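Maltose/maltodextrin-binding protein (Thermus thermophilus, PDB 2GH9) binds maltotriose in the cleft between its two lobes and probably serves as a periplasmic receptor for maltodextrin uptake. Local coordinates at residues V60-D65 with E97-G102; G161-F166 with G189-K194; N170-D175 with P339-V344. All coordinates share one frame; numbering follows the deposited sequence.

Interaction 1 (V60-D65 with E97-G102); sequences VTVPHD and EAFTFG. With GLC (alpha-D-glucopyranose), chain B.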
loop_
_atom_site.group_PDB
_atom_site.type_symbol
_atom_site.label_atom_id
_atom_site.label_comp_id
_atom_site.label_asym_id
_atom_site.label_seq_id
_atom_site.Cartn_x
_atom_site.Cartn_y
_atom_site.Cartn_z
ATOM N N VAL A 60 -5.565 -11.631 -7.101
ATOM C CA VAL A 60 -4.289 -11.087 -7.561
ATOM C C VAL A 60 -4.408 -9.553 -7.561
ATOM O O VAL A 60 -4.971 -8.980 -8.505
ATOM C CB VAL A 60 -3.993 -11.564 -8.976
ATOM C CG1 VAL A 60 -2.663 -11.000 -9.457
ATOM C CG2 VAL A 60 -3.995 -13.111 -9.047
ATOM N N THR A 61 -3.912 -8.839 -6.550
ATOM C CA THR A 61 -3.277 -9.326 -5.333
ATOM C C THR A 61 -3.983 -8.705 -4.122
ATOM O O THR A 61 -4.780 -7.763 -4.259
ATOM C CB THR A 61 -1.798 -8.891 -5.285
ATOM O OG1 THR A 61 -1.687 -7.508 -5.691
ATOM C CG2 THR A 61 -0.932 -9.801 -6.210
ATOM N N VAL A 62 -3.680 -9.220 -2.938
ATOM C CA VAL A 62 -4.107 -8.588 -1.697
ATOM C C VAL A 62 -2.904 -8.020 -0.955
ATOM O O VAL A 62 -1.815 -8.581 -1.026
ATOM C CB VAL A 62 -4.843 -9.594 -0.734
ATOM C CG1 VAL A 62 -6.114 -10.173 -1.396
ATOM C CG2 VAL A 62 -3.859 -10.726 -0.210
ATOM N N PRO A 63 -3.107 -6.922 -0.197
ATOM C CA PRO A 63 -2.055 -6.414 0.674
ATOM C C PRO A 63 -1.971 -7.298 1.902
ATOM O O PRO A 63 -2.980 -7.848 2.350
ATOM C CB PRO A 63 -2.551 -5.007 1.052
ATOM C CG PRO A 63 -4.028 -5.149 1.025
ATOM C CD PRO A 63 -4.338 -6.129 -0.083
ATOM N N HIS A 64 -0.776 -7.447 2.432
ATOM C CA HIS A 64 -0.549 -8.357 3.551
ATOM C C HIS A 64 -1.237 -8.019 4.863
ATOM O O HIS A 64 -1.382 -8.893 5.713
ATOM C CB HIS A 64 0.936 -8.542 3.780
ATOM C CG HIS A 64 1.600 -7.426 4.530
ATOM N ND1 HIS A 64 2.266 -6.397 3.899
ATOM C CD2 HIS A 64 1.760 -7.219 5.864
ATOM C CE1 HIS A 64 2.804 -5.603 4.813
ATOM N NE2 HIS A 64 2.502 -6.072 6.014
ATOM N N ASP A 65 -1.669 -6.766 5.047
ATOM C CA ASP A 65 -2.367 -6.432 6.293
ATOM C C ASP A 65 -3.698 -7.186 6.416
ATOM O O ASP A 65 -4.197 -7.393 7.521
ATOM C CB ASP A 65 -2.523 -4.912 6.478
ATOM C CG ASP A 65 -3.392 -4.281 5.444
ATOM O OD1 ASP A 65 -2.996 -4.261 4.231
ATOM O OD2 ASP A 65 -4.467 -3.786 5.850
ATOM N N GLU A 97 7.433 -13.183 5.851
ATOM C CA GLU A 97 6.798 -12.896 7.133
ATOM C C GLU A 97 5.448 -12.208 6.954
ATOM O O GLU A 97 4.509 -12.492 7.694
ATOM C CB GLU A 97 7.702 -12.026 8.023
ATOM C CG GLU A 97 8.968 -12.713 8.547
ATOM C CD GLU A 97 9.973 -11.723 9.156
ATOM O OE1 GLU A 97 9.803 -11.324 10.339
ATOM O OE2 GLU A 97 10.942 -11.337 8.454
ATOM N N ALA A 98 5.344 -11.299 5.978
ATOM C CA ALA A 98 4.078 -10.589 5.720
ATOM C C ALA A 98 2.921 -11.566 5.425
ATOM O O ALA A 98 1.790 -11.333 5.837
ATOM C CB ALA A 98 4.243 -9.613 4.561
ATOM N N PHE A 99 3.209 -12.652 4.707
ATOM C CA PHE A 99 2.166 -13.601 4.321
ATOM C C PHE A 99 2.128 -14.870 5.154
ATOM O O PHE A 99 1.435 -15.826 4.790
ATOM C CB PHE A 99 2.266 -13.910 2.820
ATOM C CG PHE A 99 1.483 -12.952 1.998
ATOM C CD1 PHE A 99 0.173 -13.223 1.664
ATOM C CD2 PHE A 99 2.030 -11.720 1.634
ATOM C CE1 PHE A 99 -0.570 -12.304 0.947
ATOM C CE2 PHE A 99 1.287 -10.794 0.922
ATOM C CZ PHE A 99 0.001 -11.076 0.579
ATOM N N THR A 100 2.850 -14.856 6.279
ATOM C CA THR A 100 2.842 -15.956 7.251
ATOM C C THR A 100 1.926 -15.606 8.433
ATOM O O THR A 100 2.023 -14.522 9.030
ATOM C CB THR A 100 4.263 -16.298 7.706
ATOM O OG1 THR A 100 5.021 -16.742 6.575
ATOM C CG2 THR A 100 4.274 -17.399 8.792
ATOM N N PHE A 101 0.996 -16.513 8.709
ATOM C CA PHE A 101 0.064 -16.389 9.821
ATOM C C PHE A 101 -0.261 -17.772 10.413
ATOM O O PHE A 101 -0.529 -18.730 9.687
ATOM C CB PHE A 101 -1.215 -15.696 9.375
ATOM C CG PHE A 101 -2.065 -15.220 10.520
ATOM C CD1 PHE A 101 -1.668 -14.118 11.276
ATOM C CD2 PHE A 101 -3.235 -15.894 10.867
ATOM C CE1 PHE A 101 -2.428 -13.681 12.341
ATOM C CE2 PHE A 101 -4.012 -15.464 11.926
ATOM C CZ PHE A 101 -3.618 -14.352 12.662
ATOM N N GLY A 102 -0.237 -17.867 11.736
ATOM C CA GLY A 102 -0.416 -19.155 12.409
ATOM C C GLY A 102 0.722 -20.118 12.098
ATOM O O GLY A 102 0.525 -21.339 12.083
HETATM C C1 GLC B . -3.989 0.110 3.023
HETATM C C2 GLC B . -4.341 -1.257 3.581
HETATM C C3 GLC B . -5.850 -1.440 3.621
HETATM C C4 GLC B . -6.477 -0.276 4.378
HETATM C C5 GLC B . -6.062 1.086 3.803
HETATM C C6 GLC B . -6.572 2.280 4.624
HETATM O O2 GLC B . -3.737 -2.294 2.785
HETATM O O3 GLC B . -6.172 -2.672 4.258
HETATM O O4 GLC B . -7.893 -0.438 4.328
HETATM O O5 GLC B . -4.634 1.168 3.760
HETATM O O6 GLC B . -6.558 3.453 3.803
#
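Ala98 CB sits over one face of the His64 imidazole, 3.7 Å from the ring centroid and 24° off the normal. This is a CH-pi contact, displaced toward the rim, with His64 CG nearest. His64 CG lies between its backbone N and carbonyl carbon (chi1 79°), which brings the ring face to Ala98 CB. Beside it, Phe99 CZ meets Val62 O at 3.5 Å, with the oxygen at the ring edge and in its plane. Val62 CG2 packs against Phe99 CE1 at 3.8 Å, and His64 CB approaches Phe99 CE2 obliquely. No hydrogen bond crosses the contact. In this periplasmic binding protein fold, strand 58-63 belongs to the sheet of one lobe and runs toward the sugar cleft. Helix 93-98 ends against His64, just past the strand, and Phe99 after it reaches Val62. Pro63 and Asp65 belong to the glycan pocket. Asp65 receives two hydrogen bonds from one glucose: O2 to OD1 at 2.6 Å and O3 to OD2 at 2.6 Å. OD2 has a further weak bond with Trp345 NE1. With an alanine here, O2 and O3 of this glucose would probably lose their paired carboxylate acceptor. Further out, both nitrogens of the His64 ring are fixed: NE2 bonds to Met335 O and ND1 to the backbone N of Val268. Asn337 ND2 bonds to Ala98 O and Thr100 O.

Interaction 2 (G161-F166 with G189-K194); sequences GFFKAF and GEVGEK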
loop_
_atom_site.group_PDB
_atom_site.type_symbol
_atom_site.label_atom_id
_atom_site.label_comp_id
_atom_site.label_asym_id
_atom_site.label_seq_id
_atom_site.Cartn_x
_atom_site.Cartn_y
_atom_site.Cartn_z
ATOM N N GLY A 161 3.403 7.819 7.585
ATOM C CA GLY A 161 4.766 8.329 7.629
ATOM C C GLY A 161 4.955 9.546 8.512
ATOM O O GLY A 161 5.990 9.703 9.155
ATOM N N PHE A 162 3.949 10.399 8.543
ATOM C CA PHE A 162 3.934 11.536 9.467
ATOM C C PHE A 162 3.752 11.055 10.924
ATOM O O PHE A 162 4.370 11.585 11.838
ATOM C CB PHE A 162 2.827 12.522 9.082
ATOM C CG PHE A 162 2.880 12.961 7.655
ATOM C CD1 PHE A 162 4.089 13.275 7.057
ATOM C CD2 PHE A 162 1.704 13.093 6.910
ATOM C CE1 PHE A 162 4.150 13.677 5.726
ATOM C CE2 PHE A 162 1.748 13.502 5.599
ATOM C CZ PHE A 162 2.979 13.786 4.991
ATOM N N PHE A 163 2.934 10.037 11.131
ATOM C CA PHE A 163 2.787 9.456 12.469
ATOM C C PHE A 163 4.110 8.838 12.972
ATOM O O PHE A 163 4.481 9.017 14.136
ATOM C CB PHE A 163 1.621 8.449 12.528
ATOM C CG PHE A 163 0.256 9.092 12.672
ATOM C CD1 PHE A 163 -0.443 9.028 13.882
ATOM C CD2 PHE A 163 -0.348 9.718 11.591
ATOM C CE1 PHE A 163 -1.717 9.595 14.013
ATOM C CE2 PHE A 163 -1.624 10.298 11.713
ATOM C CZ PHE A 163 -2.307 10.218 12.942
ATOM N N LYS A 164 4.822 8.156 12.077
ATOM C CA LYS A 164 6.158 7.615 12.347
ATOM C C LYS A 164 7.187 8.715 12.660
ATOM O O LYS A 164 7.892 8.638 13.677
ATOM C CB LYS A 164 6.626 6.737 11.173
ATOM C CG LYS A 164 7.962 6.029 11.415
ATOM C CD LYS A 164 8.144 4.836 10.487
ATOM C CE LYS A 164 9.375 4.033 10.858
ATOM N NZ LYS A 164 9.230 3.445 12.196
ATOM N N ALA A 165 7.248 9.749 11.830
ATOM C CA ALA A 165 8.116 10.886 12.109
ATOM C C ALA A 165 7.897 11.431 13.549
ATOM O O ALA A 165 8.852 11.642 14.299
ATOM C CB ALA A 165 7.911 11.994 11.074
ATOM N N PHE A 166 6.638 11.624 13.935
ATOM C CA PHE A 166 6.311 12.207 15.241
ATOM C C PHE A 166 6.411 11.235 16.425
ATOM O O PHE A 166 6.302 11.663 17.574
ATOM C CB PHE A 166 4.934 12.876 15.213
ATOM C CG PHE A 166 4.918 14.189 14.487
ATOM C CD1 PHE A 166 5.516 15.320 15.054
ATOM C CD2 PHE A 166 4.300 14.312 13.263
ATOM C CE1 PHE A 166 5.507 16.526 14.403
ATOM C CE2 PHE A 166 4.274 15.525 12.613
ATOM C CZ PHE A 166 4.896 16.641 13.191
ATOM N N GLY A 189 -2.275 9.528 21.672
ATOM C CA GLY A 189 -1.526 10.375 22.601
ATOM C C GLY A 189 -0.850 11.538 21.911
ATOM O O GLY A 189 -1.407 12.110 20.983
ATOM N N GLU A 190 0.361 11.873 22.358
ATOM C CA GLU A 190 1.088 13.031 21.833
ATOM C C GLU A 190 1.474 12.868 20.370
ATOM O O GLU A 190 1.421 13.839 19.619
ATOM C CB GLU A 190 2.359 13.317 22.643
ATOM C CG GLU A 190 2.100 14.033 23.960
ATOM C CD GLU A 190 1.284 15.302 23.775
ATOM O OE1 GLU A 190 1.588 16.073 22.824
ATOM O OE2 GLU A 190 0.331 15.515 24.568
ATOM N N VAL A 191 1.872 11.649 19.998
ATOM C CA VAL A 191 2.281 11.346 18.621
ATOM C C VAL A 191 1.132 11.692 17.695
ATOM O O VAL A 191 1.323 12.376 16.701
ATOM C CB VAL A 191 2.651 9.858 18.425
ATOM C CG1 VAL A 191 2.838 9.530 16.916
ATOM C CG2 VAL A 191 3.896 9.519 19.202
ATOM N N GLY A 192 -0.056 11.201 18.051
ATOM C CA GLY A 192 -1.263 11.379 17.264
ATOM C C GLY A 192 -1.695 12.827 17.154
ATOM O O GLY A 192 -2.069 13.295 16.086
ATOM N N GLU A 193 -1.634 13.540 18.275
ATOM C CA GLU A 193 -1.974 14.965 18.292
ATOM C C GLU A 193 -1.044 15.774 17.376
ATOM O O GLU A 193 -1.498 16.613 16.600
ATOM C CB GLU A 193 -1.910 15.498 19.724
ATOM C CG GLU A 193 -2.972 14.908 20.646
ATOM C CD GLU A 193 -2.744 15.261 22.135
ATOM O OE1 GLU A 193 -2.212 16.351 22.411
ATOM O OE2 GLU A 193 -3.093 14.433 23.018
ATOM N N LYS A 194 0.256 15.502 17.445
ATOM C CA LYS A 194 1.217 16.232 16.608
ATOM C C LYS A 194 1.078 15.885 15.118
ATOM O O LYS A 194 1.194 16.767 14.260
ATOM C CB LYS A 194 2.641 15.992 17.083
ATOM C CG LYS A 194 2.959 16.563 18.475
ATOM C CD LYS A 194 4.112 15.791 19.118
ATOM C CE LYS A 194 4.535 16.341 20.463
ATOM N NZ LYS A 194 5.330 15.344 21.257
HETATM O O HOH W 1 5.632 12.597 20.039
#
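Phe166 turns one ring face to Lys194, and this pair joins two helices of a lobe of the periplasmic binding protein fold. The segments 161-166 and 189-194 run at 129° to each other, with their axes 8.6 Å apart at closest approach. Lys194 CB lies over the Phe166 ring in a CH-pi contact, 4.0 Å from the centroid and 27° off the normal. The nearest ring atom is CD1. Lys194 O also stands above the plane, toward the rim, so side chain and backbone of one residue both cover the ring. Phe166 CG lies beside its backbone N (chi1 -75°), which turns the ring toward helix 189-204.

Val191 fills the next place along the interface. Its two methyls meet backbone carbonyls most closely. Val191 CG1 lies 3.3 Å from Phe163 O, and Val191 CG2 lies 3.6 Å from Phe166 O. Phe163 reaches past Val191 to the chain at Gly192. Its CE1 comes to 3.7 Å from Gly192 CA in an oblique approach, so the ring lies against bare backbone there.

Beyond the two segments, Phe163 packs edge-to-face with Trp348 and touches Ala195, Leu196 and Ile199 further along helix 189-204. Lys194 is exposed. Beyond CG its chain runs extended, away from the Phe166 ring, and its amine reaches a bridging water. That water accepts a bond from Lys194 NZ at 3.0 Å and donates one to Phe166 O at 2.7 Å.

Interaction 3 (N170-D175 with P339-V344); sequences NVFAKD and PEMGKV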
loop_
_atom_site.group_PDB
_atom_site.type_symbol
_atom_site.label_atom_id
_atom_site.label_comp_id
_atom_site.label_asym_id
_atom_site.label_seq_id
_atom_site.Cartn_x
_atom_site.Cartn_y
_atom_site.Cartn_z
ATOM N N ASN A 170 5.303 1.813 14.886
ATOM C CA ASN A 170 4.322 1.192 14.039
ATOM C C ASN A 170 2.972 1.480 14.674
ATOM O O ASN A 170 2.866 2.433 15.468
ATOM C CB ASN A 170 4.626 -0.311 13.882
ATOM C CG ASN A 170 4.046 -0.902 12.589
ATOM O OD1 ASN A 170 2.904 -0.615 12.234
ATOM N ND2 ASN A 170 4.832 -1.720 11.891
ATOM N N VAL A 171 1.940 0.709 14.300
ATOM C CA VAL A 171 0.606 0.899 14.817
ATOM C C VAL A 171 0.537 0.458 16.279
ATOM O O VAL A 171 -0.055 1.137 17.109
ATOM C CB VAL A 171 -0.447 0.118 13.982
ATOM C CG1 VAL A 171 -1.827 0.196 14.641
ATOM C CG2 VAL A 171 -0.519 0.674 12.564
ATOM N N PHE A 172 1.151 -0.683 16.566
ATOM C CA PHE A 172 1.098 -1.318 17.882
ATOM C C PHE A 172 2.502 -1.510 18.447
ATOM O O PHE A 172 3.443 -1.771 17.701
ATOM C CB PHE A 172 0.476 -2.705 17.768
ATOM C CG PHE A 172 -0.906 -2.732 17.186
ATOM C CD1 PHE A 172 -1.986 -2.235 17.893
ATOM C CD2 PHE A 172 -1.138 -3.337 15.962
ATOM C CE1 PHE A 172 -3.283 -2.305 17.361
ATOM C CE2 PHE A 172 -2.412 -3.418 15.440
ATOM C CZ PHE A 172 -3.487 -2.903 16.133
ATOM N N ALA A 173 2.631 -1.412 19.771
ATOM C CA ALA A 173 3.874 -1.747 20.468
ATOM C C ALA A 173 4.171 -3.252 20.355
ATOM O O ALA A 173 3.246 -4.062 20.306
ATOM C CB ALA A 173 3.776 -1.324 21.939
ATOM N N LYS A 174 5.453 -3.608 20.267
ATOM C CA LYS A 174 5.897 -5.014 20.315
ATOM C C LYS A 174 5.995 -5.453 21.765
ATOM O O LYS A 174 6.499 -4.708 22.608
ATOM C CB LYS A 174 7.272 -5.203 19.670
ATOM C CG LYS A 174 7.302 -5.173 18.159
ATOM C CD LYS A 174 8.704 -5.514 17.651
ATOM C CE LYS A 174 8.857 -5.209 16.169
ATOM N NZ LYS A 174 10.289 -5.315 15.706
ATOM N N ASP A 175 5.554 -6.678 22.052
ATOM C CA ASP A 175 5.322 -7.088 23.434
ATOM C C ASP A 175 6.116 -8.301 23.914
ATOM O O ASP A 175 6.095 -9.388 23.296
ATOM C CB ASP A 175 3.837 -7.350 23.643
ATOM C CG ASP A 175 3.431 -7.325 25.112
ATOM O OD1 ASP A 175 4.246 -7.750 25.975
ATOM O OD2 ASP A 175 2.284 -6.892 25.397
ATOM N N PRO A 339 -5.097 -9.792 12.861
ATOM C CA PRO A 339 -6.506 -9.549 12.581
ATOM C C PRO A 339 -7.018 -8.176 12.998
ATOM O O PRO A 339 -7.875 -7.606 12.327
ATOM C CB PRO A 339 -7.211 -10.653 13.378
ATOM C CG PRO A 339 -6.209 -11.729 13.461
ATOM C CD PRO A 339 -4.901 -11.039 13.618
ATOM N N GLU A 340 -6.477 -7.672 14.102
ATOM C CA GLU A 340 -6.893 -6.416 14.710
ATOM C C GLU A 340 -6.607 -5.179 13.848
ATOM O O GLU A 340 -7.277 -4.156 13.975
ATOM C CB GLU A 340 -6.195 -6.274 16.072
ATOM C CG GLU A 340 -6.670 -7.307 17.114
ATOM C CD GLU A 340 -5.889 -8.624 17.114
ATOM O OE1 GLU A 340 -4.956 -8.817 16.305
ATOM O OE2 GLU A 340 -6.222 -9.483 17.957
ATOM N N MET A 341 -5.625 -5.278 12.953
ATOM C CA MET A 341 -5.342 -4.184 12.015
ATOM C C MET A 341 -6.614 -3.724 11.274
ATOM O O MET A 341 -6.806 -2.528 11.062
ATOM C CB MET A 341 -4.237 -4.603 11.019
ATOM C CG MET A 341 -3.498 -3.453 10.387
ATOM S SD MET A 341 -2.905 -2.186 11.532
ATOM C CE MET A 341 -3.889 -0.770 11.042
ATOM N N GLY A 342 -7.487 -4.661 10.902
ATOM C CA GLY A 342 -8.755 -4.331 10.233
ATOM C C GLY A 342 -9.657 -3.372 11.013
ATOM O O GLY A 342 -10.414 -2.588 10.424
ATOM N N LYS A 343 -9.567 -3.444 12.342
ATOM C CA LYS A 343 -10.304 -2.551 13.250
ATOM C C LYS A 343 -9.734 -1.126 13.323
ATOM O O LYS A 343 -10.467 -0.186 13.633
ATOM C CB LYS A 343 -10.344 -3.142 14.673
ATOM C CG LYS A 343 -11.396 -4.235 14.898
ATOM C CD LYS A 343 -10.809 -5.638 14.797
ATOM C CE LYS A 343 -11.682 -6.687 15.519
ATOM N NZ LYS A 343 -11.086 -8.066 15.380
ATOM N N VAL A 344 -8.443 -0.956 13.042
ATOM C CA VAL A 344 -7.766 0.345 13.256
ATOM C C VAL A 344 -8.037 1.376 12.156
ATOM O O VAL A 344 -8.259 2.543 12.448
ATOM C CB VAL A 344 -6.256 0.154 13.461
ATOM C CG1 VAL A 344 -5.532 1.522 13.567
ATOM C CG2 VAL A 344 -6.001 -0.676 14.729
#
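Val171 and Phe172 form a double bump that fits against the start of helix 341-357. Met341 and Val344, one turn apart, form the notch that receives it. Val171 CG1 fits where Met341 SD and Val344 CG1 meet, and the end of the Phe172 ring lies against Met341 SD and Val344 CG2. The sulfur of Met341 faces both branches of Val171: SD is 3.9 Å from CG2 and 4.1 Å from CG1. The methionine chain is bent at chi2 (49°) and again at chi3, which carries SD and CE back across the valine. Val171 CG1 also meets Val344 CG1 tip to tip at 4.1 Å. Phe172 CZ lies 3.6 Å from Val344 CG2. The two side chains lie alongside, pointing opposite ways. Phe172 CE2 lies 4.1 Å from Met341 SD. This is a Met-aromatic contact of oblique geometry, with the sulfur 58° off the ring normal. Val171 CG1 covers one face of the Phe172 ring, over its centre, so the two bumps act as one apolar block. Glu340 CB closes the tip at longer range. Just before the strand, Asn170 OD1 accepts the backbone N-H of Val171. Around this core, Leu180 of strand 179-181 touches Phe172, and Phe265 of strand 265-273 touches Val171. Ile374 of helix 363-378 lies against Val344, so the contact joins the two-stranded hairpin to the C-terminal helices.

In the fold
All three contacts lack a direct hydrogen bond between their segments. Interaction 1 is wholly buried and nearest the chain centre; it alone includes residues that bind the sugar. Interaction 3 is also largely buried and purely apolar, with a sulfur among its contacts. Interaction 2 lies furthest from the centre; its exposed lysine brings a water bridge to its edge. Strand 265-273 borders interactions 1 and 3, and helix 363-378 borders interactions 2 and 3. Interactions 1 and 3 touch directly: Phe101 CZ meets Pro339 CD at 3.7 Å. The segments of interactions 2 and 3 alternate along the chain, helix 156-166 being followed by strand 172-175. Interactions 1 and 2 do not touch.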